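Local coordinates for hypothetical protein, IPT/TIG domain protein (Bacteroides ovatus, PDB 4HW6) that is of unknown function but probably acts as an auxiliary nutrient-binding, perhaps carbohydrate-binding, protein, with an IPT/TIG domain followed by a six-bladed beta-propeller, at residues Ala250-Tyr255 / Glu265-Asp270; Gly229-Ala234 / Tyr243-His248; Val111-Gly116 / Trp388-Gly393. All blocks are in the same frame, centred on the assembly; numbering follows the deposited sequence. Where two conformers were deposited one is given.

Overall arrangement
From the N terminus the chain first makes the IPT/TIG domain and then enters the beta-propeller with strand 109-115. Its partner in contact 3, residues 388-393, comes more than 270 residues later, so contact 3 closes a very long loop. Contacts 1 and 2 are both nested inside it. Contact 2 (229-234 with 243-248) closes first, and contact 1 (250-255 with 265-270) follows in series. These two share one blade: strands 242-244 and 251-255 are neighbours, and Tyr244 N probably bonds Ser253 O at 2.8 Å. Contact 3 lies away from them, its centre about 38 Å from that of contact 1. It ties the start of the propeller to its end.

Contact 1 (Ala250-Tyr255 / Glu265-Asp270); sequences AMISSY and EEVMMD
Ile252 meets Glu266 and Val267 through its backbone. Its N donates to Val267 O at 2.9 Å. Glu266 N donates to Ile252 O at 2.7 Å, with the bond bent to 134° at the hydrogen. Two residues of 265-270 thus face one residue of strand 251-255, a classic beta bulge at the edge of this antiparallel propeller blade. Met269 N adds a bond to Ala250 O at 3.0 Å. That N-H aims straight at the oxygen but stands above the carbonyl plane.

One polar side-chain bond joins the segments. Ser254 OG donates to Glu266 OE2 at 2.6 Å, on the lone pair turned away from the other carboxylate oxygen. A bend at chi2 (-82°) brings the carboxylate round to the serine. The same OE2 forms a salt bridge with Lys241.

The apolar contacts centre on Ile252. It lies side by side with Val267, CD1 to CG1 at 4.0 Å. The selenomethionine Met269 crosses it obliquely, with SE 3.7 Å from Ile252 CG1. Ile252 and Met269 both touch Ile289 of strand 286-291, in the next sheet. Away from them, the selenium of Met251, also a selenomethionine, passes Glu265 CB at 4.1 Å, the two side chains crossing at about a right angle.

The contact is therefore apolar where it faces the next sheet and polar at Ser254, where two donors on one oxygen would probably favour an ionised Glu266.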
loop_
_atom_site.group_PDB
_atom_site.type_symbol
_atom_site.label_atom_id
_atom_site.label_comp_id
_atom_site.label_asym_id
_atom_site.label_seq_id
_atom_site.Cartn_x
_atom_site.Cartn_y
_atom_site.Cartn_z
ATOM N N ALA A 250 6.246 2.001 -30.814
ATOM C CA ALA A 250 4.840 2.098 -30.341
ATOM C C ALA A 250 4.211 0.708 -30.260
ATOM O O ALA A 250 3.459 0.305 -31.159
ATOM C CB ALA A 250 4.020 2.983 -31.279
HETATM N N MSE A 251 4.485 0.020 -29.162
HETATM C CA MSE A 251 4.066 -1.372 -29.012
HETATM C C MSE A 251 4.383 -1.881 -27.630
HETATM O O MSE A 251 5.125 -1.235 -26.857
HETATM C CB MSE A 251 4.779 -2.258 -30.063
HETATM C CG MSE A 251 6.304 -2.300 -29.899
HETATM SE SE MSE A 251 7.213 -3.000 -31.464
HETATM C CE MSE A 251 6.585 -1.760 -32.815
ATOM N N ILE A 252 3.776 -3.024 -27.296
ATOM C CA ILE A 252 4.196 -3.793 -26.155
ATOM C C ILE A 252 4.988 -4.991 -26.691
ATOM O O ILE A 252 4.557 -5.684 -27.609
ATOM C CB ILE A 252 3.003 -4.290 -25.333
ATOM C CG1 ILE A 252 2.202 -3.093 -24.824
ATOM C CG2 ILE A 252 3.459 -5.195 -24.176
ATOM C CD1 ILE A 252 0.861 -3.486 -24.220
ATOM N N SER A 253 6.136 -5.222 -26.059
ATOM C CA SER A 253 7.009 -6.328 -26.360
ATOM C C SER A 253 6.992 -7.299 -25.189
ATOM O O SER A 253 6.530 -6.949 -24.081
ATOM C CB SER A 253 8.451 -5.821 -26.581
ATOM O OG SER A 253 8.529 -4.840 -27.632
ATOM N N SER A 254 7.557 -8.484 -25.382
ATOM C CA SER A 254 7.778 -9.391 -24.259
ATOM C C SER A 254 9.036 -10.218 -24.388
ATOM O O SER A 254 9.536 -10.473 -25.494
ATOM C CB SER A 254 6.610 -10.372 -24.077
ATOM O OG SER A 254 6.563 -11.310 -25.133
ATOM N N TYR A 255 9.494 -10.672 -23.222
ATOM C CA TYR A 255 10.548 -11.643 -23.078
ATOM C C TYR A 255 10.066 -12.761 -22.161
ATOM O O TYR A 255 9.544 -12.507 -21.062
ATOM C CB TYR A 255 11.828 -10.981 -22.510
ATOM C CG TYR A 255 12.903 -11.995 -22.190
ATOM C CD1 TYR A 255 13.748 -12.474 -23.173
ATOM C CD2 TYR A 255 13.047 -12.498 -20.915
ATOM C CE1 TYR A 255 14.721 -13.421 -22.888
ATOM C CE2 TYR A 255 14.024 -13.423 -20.611
ATOM C CZ TYR A 255 14.867 -13.887 -21.596
ATOM O OH TYR A 255 15.834 -14.837 -21.288
ATOM N N GLU A 265 6.572 -7.406 -31.095
ATOM C CA GLU A 265 5.288 -6.741 -31.182
ATOM C C GLU A 265 4.173 -7.660 -30.683
ATOM O O GLU A 265 3.515 -8.338 -31.485
ATOM C CB GLU A 265 5.047 -6.330 -32.634
ATOM C CG GLU A 265 3.894 -5.354 -32.810
ATOM C CD GLU A 265 3.679 -4.998 -34.267
ATOM O OE1 GLU A 265 4.611 -4.457 -34.893
ATOM O OE2 GLU A 265 2.579 -5.254 -34.781
ATOM N N GLU A 266 3.963 -7.703 -29.365
ATOM C CA GLU A 266 2.777 -8.389 -28.809
ATOM C C GLU A 266 1.533 -7.677 -29.331
ATOM O O GLU A 266 0.585 -8.327 -29.754
ATOM C CB GLU A 266 2.781 -8.408 -27.281
ATOM C CG GLU A 266 3.839 -9.331 -26.665
ATOM C CD GLU A 266 3.416 -10.785 -26.619
ATOM O OE1 GLU A 266 2.282 -11.104 -27.054
ATOM O OE2 GLU A 266 4.217 -11.632 -26.132
ATOM N N VAL A 267 1.547 -6.344 -29.303
ATOM C CA VAL A 267 0.479 -5.538 -29.902
ATOM C C VAL A 267 0.984 -4.137 -30.158
ATOM O O VAL A 267 1.860 -3.660 -29.444
ATOM C CB VAL A 267 -0.779 -5.515 -28.979
ATOM C CG1 VAL A 267 -0.559 -4.660 -27.742
ATOM C CG2 VAL A 267 -2.027 -5.087 -29.756
HETATM N N MSE A 268 0.443 -3.470 -31.175
HETATM C CA MSE A 268 0.758 -2.055 -31.407
HETATM C C MSE A 268 0.089 -1.201 -30.340
HETATM O O MSE A 268 -0.988 -1.531 -29.834
HETATM C CB MSE A 268 0.263 -1.580 -32.778
HETATM C CG MSE A 268 0.958 -2.227 -33.957
HETATM SE SE MSE A 268 2.874 -1.915 -33.971
HETATM C CE MSE A 268 3.031 0.034 -33.903
HETATM N N MSE A 269 0.729 -0.083 -30.021
HETATM C CA MSE A 269 0.147 0.949 -29.176
HETATM C C MSE A 269 -0.016 2.215 -30.001
HETATM O O MSE A 269 0.593 2.384 -31.061
HETATM C CB MSE A 269 1.022 1.218 -27.942
HETATM C CG MSE A 269 0.875 0.175 -26.852
HETATM SE SE MSE A 269 2.030 0.556 -25.315
HETATM C CE MSE A 269 1.211 2.265 -24.837
ATOM N N ASP A 270 -0.854 3.117 -29.516
ATOM C CA ASP A 270 -1.147 4.328 -30.254
ATOM C C ASP A 270 -0.178 5.482 -29.929
ATOM O O ASP A 270 -0.287 6.561 -30.507
ATOM C CB ASP A 270 -2.613 4.750 -30.031
ATOM C CG ASP A 270 -2.906 5.183 -28.601
ATOM O OD1 ASP A 270 -2.003 5.287 -27.736
ATOM O OD2 ASP A 270 -4.096 5.432 -28.334
#

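Contact 2 (Gly229-Ala234 / Tyr243-His248); sequences GAKTCA and YYTRYH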
loop_
_atom_site.group_PDB
_atom_site.type_symbol
_atom_site.label_atom_id
_atom_site.label_comp_id
_atom_site.label_asym_id
_atom_site.label_seq_id
_atom_site.Cartn_x
_atom_site.Cartn_y
_atom_site.Cartn_z
ATOM N N GLY A 229 15.884 2.159 -24.241
ATOM C CA GLY A 229 14.802 2.983 -23.702
ATOM C C GLY A 229 13.656 2.237 -23.052
ATOM O O GLY A 229 12.491 2.678 -23.141
ATOM N N ALA A 230 13.967 1.123 -22.399
ATOM C CA ALA A 230 12.942 0.331 -21.722
ATOM C C ALA A 230 12.438 1.014 -20.467
ATOM O O ALA A 230 13.237 1.599 -19.695
ATOM C CB ALA A 230 13.446 -1.094 -21.429
ATOM N N LYS A 231 11.119 0.897 -20.228
ATOM C CA LYS A 231 10.439 1.665 -19.179
ATOM C C LYS A 231 9.733 0.886 -18.064
ATOM O O LYS A 231 9.503 1.423 -16.983
ATOM C CB LYS A 231 9.382 2.569 -19.821
ATOM C CG LYS A 231 9.920 3.582 -20.813
ATOM C CD LYS A 231 10.938 4.511 -20.181
ATOM C CE LYS A 231 11.303 5.676 -21.089
ATOM N NZ LYS A 231 12.079 6.681 -20.314
ATOM N N THR A 232 9.374 -0.355 -18.332
ATOM C CA THR A 232 8.475 -1.107 -17.448
ATOM C C THR A 232 8.668 -2.598 -17.666
ATOM O O THR A 232 9.159 -3.015 -18.715
ATOM C CB THR A 232 6.988 -0.676 -17.640
ATOM O OG1 THR A 232 6.147 -1.268 -16.631
ATOM C CG2 THR A 232 6.451 -1.031 -19.016
ATOM N N CYS A 233 8.346 -3.389 -16.646
ATOM C CA CYS A 233 8.456 -4.863 -16.705
ATOM C C CYS A 233 7.278 -5.501 -15.953
ATOM O O CYS A 233 7.285 -5.609 -14.730
ATOM C CB CYS A 233 9.783 -5.378 -16.135
ATOM S SG CYS A 233 10.262 -4.812 -14.483
ATOM N N ALA A 234 6.278 -5.927 -16.700
ATOM C CA ALA A 234 5.066 -6.482 -16.119
ATOM C C ALA A 234 5.042 -7.983 -16.374
ATOM O O ALA A 234 4.945 -8.430 -17.518
ATOM C CB ALA A 234 3.846 -5.817 -16.722
ATOM N N TYR A 243 6.466 -8.371 -19.913
ATOM C CA TYR A 243 5.953 -7.422 -20.890
ATOM C C TYR A 243 6.559 -6.056 -20.658
ATOM O O TYR A 243 6.613 -5.574 -19.525
ATOM C CB TYR A 243 4.410 -7.360 -20.857
ATOM C CG TYR A 243 3.730 -8.654 -21.325
ATOM C CD1 TYR A 243 3.681 -9.793 -20.501
ATOM C CD2 TYR A 243 3.117 -8.734 -22.581
ATOM C CE1 TYR A 243 3.053 -10.965 -20.917
ATOM C CE2 TYR A 243 2.495 -9.916 -23.014
ATOM C CZ TYR A 243 2.455 -11.021 -22.163
ATOM O OH TYR A 243 1.848 -12.192 -22.579
ATOM N N TYR A 244 7.026 -5.421 -21.740
ATOM C CA TYR A 244 7.701 -4.143 -21.626
ATOM C C TYR A 244 7.440 -3.209 -22.794
ATOM O O TYR A 244 6.890 -3.618 -23.816
ATOM C CB TYR A 244 9.201 -4.335 -21.419
ATOM C CG TYR A 244 9.972 -4.979 -22.564
ATOM C CD1 TYR A 244 9.980 -6.365 -22.757
ATOM C CD2 TYR A 244 10.722 -4.204 -23.442
ATOM C CE1 TYR A 244 10.721 -6.941 -23.778
ATOM C CE2 TYR A 244 11.456 -4.777 -24.472
ATOM C CZ TYR A 244 11.474 -6.143 -24.626
ATOM O OH TYR A 244 12.192 -6.721 -25.661
ATOM N N THR A 245 7.809 -1.936 -22.600
ATOM C CA THR A 245 7.820 -0.955 -23.661
ATOM C C THR A 245 9.221 -0.363 -23.802
ATOM O O THR A 245 10.027 -0.413 -22.860
ATOM C CB THR A 245 6.816 0.215 -23.427
ATOM O OG1 THR A 245 7.236 1.013 -22.311
ATOM C CG2 THR A 245 5.401 -0.287 -23.179
ATOM N N ARG A 246 9.497 0.134 -25.006
ATOM C CA ARG A 246 10.715 0.870 -25.346
ATOM C C ARG A 246 10.373 2.220 -25.962
ATOM O O ARG A 246 9.489 2.333 -26.805
ATOM C CB ARG A 246 11.519 0.106 -26.393
ATOM C CG ARG A 246 12.110 -1.209 -25.917
ATOM C CD ARG A 246 12.822 -1.895 -27.058
ATOM N NE ARG A 246 11.862 -2.260 -28.100
ATOM C CZ ARG A 246 12.140 -2.609 -29.350
ATOM N NH1 ARG A 246 13.387 -2.637 -29.813
ATOM N NH2 ARG A 246 11.139 -2.922 -30.167
ATOM N N TYR A 247 11.118 3.245 -25.566
ATOM C CA TYR A 247 10.856 4.611 -25.976
ATOM C C TYR A 247 10.584 4.802 -27.455
ATOM O O TYR A 247 9.654 5.516 -27.818
ATOM C CB TYR A 247 12.013 5.503 -25.513
ATOM C CG TYR A 247 11.809 6.981 -25.762
ATOM C CD1 TYR A 247 12.176 7.556 -26.964
ATOM C CD2 TYR A 247 11.288 7.816 -24.767
ATOM C CE1 TYR A 247 12.002 8.902 -27.189
ATOM C CE2 TYR A 247 11.095 9.157 -24.993
ATOM C CZ TYR A 247 11.448 9.701 -26.194
ATOM O OH TYR A 247 11.267 11.064 -26.440
ATOM N N HIS A 248 11.386 4.173 -28.318
ATOM C CA HIS A 248 11.306 4.451 -29.741
ATOM C C HIS A 248 10.350 3.580 -30.563
ATOM O O HIS A 248 10.361 3.655 -31.798
ATOM C CB HIS A 248 12.693 4.374 -30.345
ATOM C CG HIS A 248 13.588 5.481 -29.908
ATOM N ND1 HIS A 248 13.429 6.777 -30.355
ATOM C CD2 HIS A 248 14.645 5.496 -29.053
ATOM C CE1 HIS A 248 14.364 7.540 -29.809
ATOM N NE2 HIS A 248 15.121 6.789 -29.026
#
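Tyr243 pairs with Ala234, and its side chain starts against the same residue. Tyr243 N donates to Ala234 O at 2.8 Å, from 37° out of the carbonyl plane. Ala234 N returns a bond to Tyr243 O at 2.9 Å, in the carbonyl plane. Tyr243 CB lies 3.5 Å from Ala234 O. The first torsion (chi1 -67°) sets CG beside the backbone N, so the ring also stays near that oxygen. CD1 comes within 3.5 Å of Ala234 O, which sits at the ring edge, in its plane. Further out, the ring meets Trp280 edge-to-face and packs on Ile252 and Leu309. At the tip, OH bonds Asn239 ND2.

Strands 234-235 and 242-244 are the first two strands of an antiparallel propeller blade. In such blades the first strand usually lies nearest the central axis.

The pairing does not run on unbroken. It resumes one residue out of step at Ala230 and Arg246, after an irregular stretch. There Tyr247 N donates to Gly229 O at 2.8 Å, and Lys231 N to Thr245 O at 3.1 Å. Gly229 has positive phi, and a CB on it would clash with Tyr247 CB. In the irregular stretch, Thr232 O and Thr245 N are buried without a partner. Thr245 OG1 lies 3.6 Å from Lys231 CB and 4.0 Å from Thr232 CG2. Asp186 and Ile278 N hold Thr232 OG1, while Lys231 NZ reaches Asp200 and Asn275.

Contact 3 (Val111-Gly116 / Trp388-Gly393); sequences VTTFLG and WGYVDG
Tyr390 reaches across to Thr113 with its hydroxyl. Its OH and Thr113 OG1 are hydrogen-bonded at 2.6 Å. The threonine oxygen lies near the plane of the ring, at its edge, 3.3 Å from Tyr390 CE1. The two side chains cross at about a right angle. With CG opposite the backbone N (chi1 173°), the ring extends to this position. Arg425 makes a cation-pi contact with the same ring.

Asp392 comes next at the interface and carries much of it. Thr113 OG1 donates to Asp392 OD2 at 2.7 Å, and OD2 receives it on its syn lone pair, the side facing OD1. Thr113 OG1 is therefore gripped by two side chains of the 388-393 segment. The other oxygen, OD1, passes 3.6 Å from Val111 CG1 and forms a salt bridge with Arg427 on strand 425-431. Asp392 CB lies close to the backbone, 3.2 Å from Val111 O. With an alanine here, the Thr113 hydroxyl would probably lose this acceptor and Arg427 the salt bridge to OD1.

Gly393 ends the segment with a backbone pair. Val111 N donates to Gly393 O at 2.8 Å, nearly straight at 167°. Gly393 N donates to Val111 O at 3.0 Å. At the backbone angles of Gly393, a CB would press on the carbonyl oxygen of the residue before.

The pair adds short strand 393-394 to the edge of strand 109-115. That strand, from early in the chain, also pairs with the C-terminal strand 425-431. Such a sheet, built from both ends of the propeller, is the "Velcro" closure familiar in beta-propellers.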
loop_
_atom_site.group_PDB
_atom_site.type_symbol
_atom_site.label_atom_id
_atom_site.label_comp_id
_atom_site.label_asym_id
_atom_site.label_seq_id
_atom_site.Cartn_x
_atom_site.Cartn_y
_atom_site.Cartn_z
ATOM N N VAL A 111 -2.751 9.475 6.932
ATOM C CA VAL A 111 -1.418 9.404 6.381
ATOM C C VAL A 111 -0.434 9.647 7.525
ATOM O O VAL A 111 -0.618 10.578 8.333
ATOM C CB VAL A 111 -1.171 10.421 5.255
ATOM C CG1 VAL A 111 0.238 10.204 4.699
ATOM C CG2 VAL A 111 -2.219 10.329 4.135
ATOM N N THR A 112 0.593 8.797 7.621
ATOM C CA THR A 112 1.674 8.978 8.576
ATOM C C THR A 112 3.025 8.877 7.825
ATOM O O THR A 112 3.056 8.549 6.636
ATOM C CB THR A 112 1.650 7.950 9.719
ATOM O OG1 THR A 112 1.586 6.616 9.195
ATOM C CG2 THR A 112 0.486 8.203 10.648
ATOM N N THR A 113 4.121 9.166 8.519
ATOM C CA THR A 113 5.456 9.002 7.942
ATOM C C THR A 113 6.109 7.745 8.506
ATOM O O THR A 113 6.248 7.617 9.712
ATOM C CB THR A 113 6.321 10.254 8.186
ATOM O OG1 THR A 113 5.655 11.382 7.585
ATOM C CG2 THR A 113 7.723 10.073 7.586
ATOM N N PHE A 114 6.480 6.824 7.613
ATOM C CA PHE A 114 7.033 5.528 7.966
ATOM C C PHE A 114 8.570 5.528 7.974
ATOM O O PHE A 114 9.189 5.124 8.966
ATOM C CB PHE A 114 6.477 4.477 6.997
ATOM C CG PHE A 114 7.033 3.087 7.185
ATOM C CD1 PHE A 114 7.126 2.520 8.442
ATOM C CD2 PHE A 114 7.431 2.346 6.086
ATOM C CE1 PHE A 114 7.653 1.239 8.604
ATOM C CE2 PHE A 114 7.942 1.070 6.242
ATOM C CZ PHE A 114 8.057 0.528 7.495
ATOM N N LEU A 115 9.182 6.002 6.892
ATOM C CA LEU A 115 10.643 6.037 6.807
ATOM C C LEU A 115 11.143 7.318 6.168
ATOM O O LEU A 115 10.508 7.865 5.247
ATOM C CB LEU A 115 11.166 4.860 5.987
ATOM C CG LEU A 115 10.919 3.449 6.507
ATOM C CD1 LEU A 115 11.095 2.444 5.380
ATOM C CD2 LEU A 115 11.846 3.135 7.684
ATOM N N GLY A 116 12.310 7.753 6.648
ATOM C CA GLY A 116 13.009 8.912 6.111
ATOM C C GLY A 116 12.932 10.094 7.041
ATOM O O GLY A 116 11.842 10.416 7.551
ATOM N N TRP A 388 0.181 20.639 -2.907
ATOM C CA TRP A 388 1.343 19.851 -2.475
ATOM C C TRP A 388 1.886 20.358 -1.155
ATOM O O TRP A 388 1.666 21.508 -0.748
ATOM C CB TRP A 388 2.484 19.857 -3.534
ATOM C CG TRP A 388 2.981 21.250 -3.933
ATOM C CD1 TRP A 388 2.475 22.058 -4.924
ATOM C CD2 TRP A 388 4.057 21.969 -3.347
ATOM N NE1 TRP A 388 3.173 23.226 -4.968
ATOM C CE2 TRP A 388 4.156 23.193 -4.022
ATOM C CE3 TRP A 388 4.945 21.700 -2.305
ATOM C CZ2 TRP A 388 5.106 24.152 -3.687
ATOM C CZ3 TRP A 388 5.884 22.646 -1.980
ATOM C CH2 TRP A 388 5.950 23.865 -2.669
ATOM N N GLY A 389 2.632 19.480 -0.494
ATOM C CA GLY A 389 3.268 19.806 0.766
ATOM C C GLY A 389 3.637 18.538 1.487
ATOM O O GLY A 389 3.721 17.466 0.887
ATOM N N TYR A 390 3.817 18.668 2.786
ATOM C CA TYR A 390 4.159 17.542 3.671
ATOM C C TYR A 390 3.410 17.683 4.986
ATOM O O TYR A 390 3.867 18.365 5.932
ATOM C CB TYR A 390 5.659 17.462 3.922
ATOM C CG TYR A 390 6.020 16.423 4.960
ATOM C CD1 TYR A 390 5.679 15.097 4.790
ATOM C CD2 TYR A 390 6.687 16.792 6.143
ATOM C CE1 TYR A 390 5.992 14.149 5.752
ATOM C CE2 TYR A 390 7.011 15.859 7.104
ATOM C CZ TYR A 390 6.668 14.532 6.910
ATOM O OH TYR A 390 7.004 13.614 7.894
ATOM N N VAL A 391 2.230 17.061 5.024
ATOM C CA VAL A 391 1.361 17.101 6.210
ATOM C C VAL A 391 0.747 15.736 6.353
ATOM O O VAL A 391 0.166 15.199 5.382
ATOM C CB VAL A 391 0.223 18.157 6.102
ATOM C CG1 VAL A 391 -0.674 18.130 7.349
ATOM C CG2 VAL A 391 0.790 19.551 5.860
ATOM N N ASP A 392 0.885 15.178 7.558
ATOM C CA ASP A 392 0.290 13.914 7.915
ATOM C C ASP A 392 -1.104 14.186 8.472
ATOM O O ASP A 392 -1.382 15.296 8.924
ATOM C CB ASP A 392 1.195 13.176 8.912
ATOM C CG ASP A 392 2.402 12.492 8.227
ATOM O OD1 ASP A 392 2.266 12.026 7.086
ATOM O OD2 ASP A 392 3.470 12.394 8.836
ATOM N N GLY A 393 -1.993 13.199 8.431
ATOM C CA GLY A 393 -3.305 13.338 9.048
ATOM C C GLY A 393 -4.394 12.738 8.175
ATOM O O GLY A 393 -4.120 11.851 7.352
#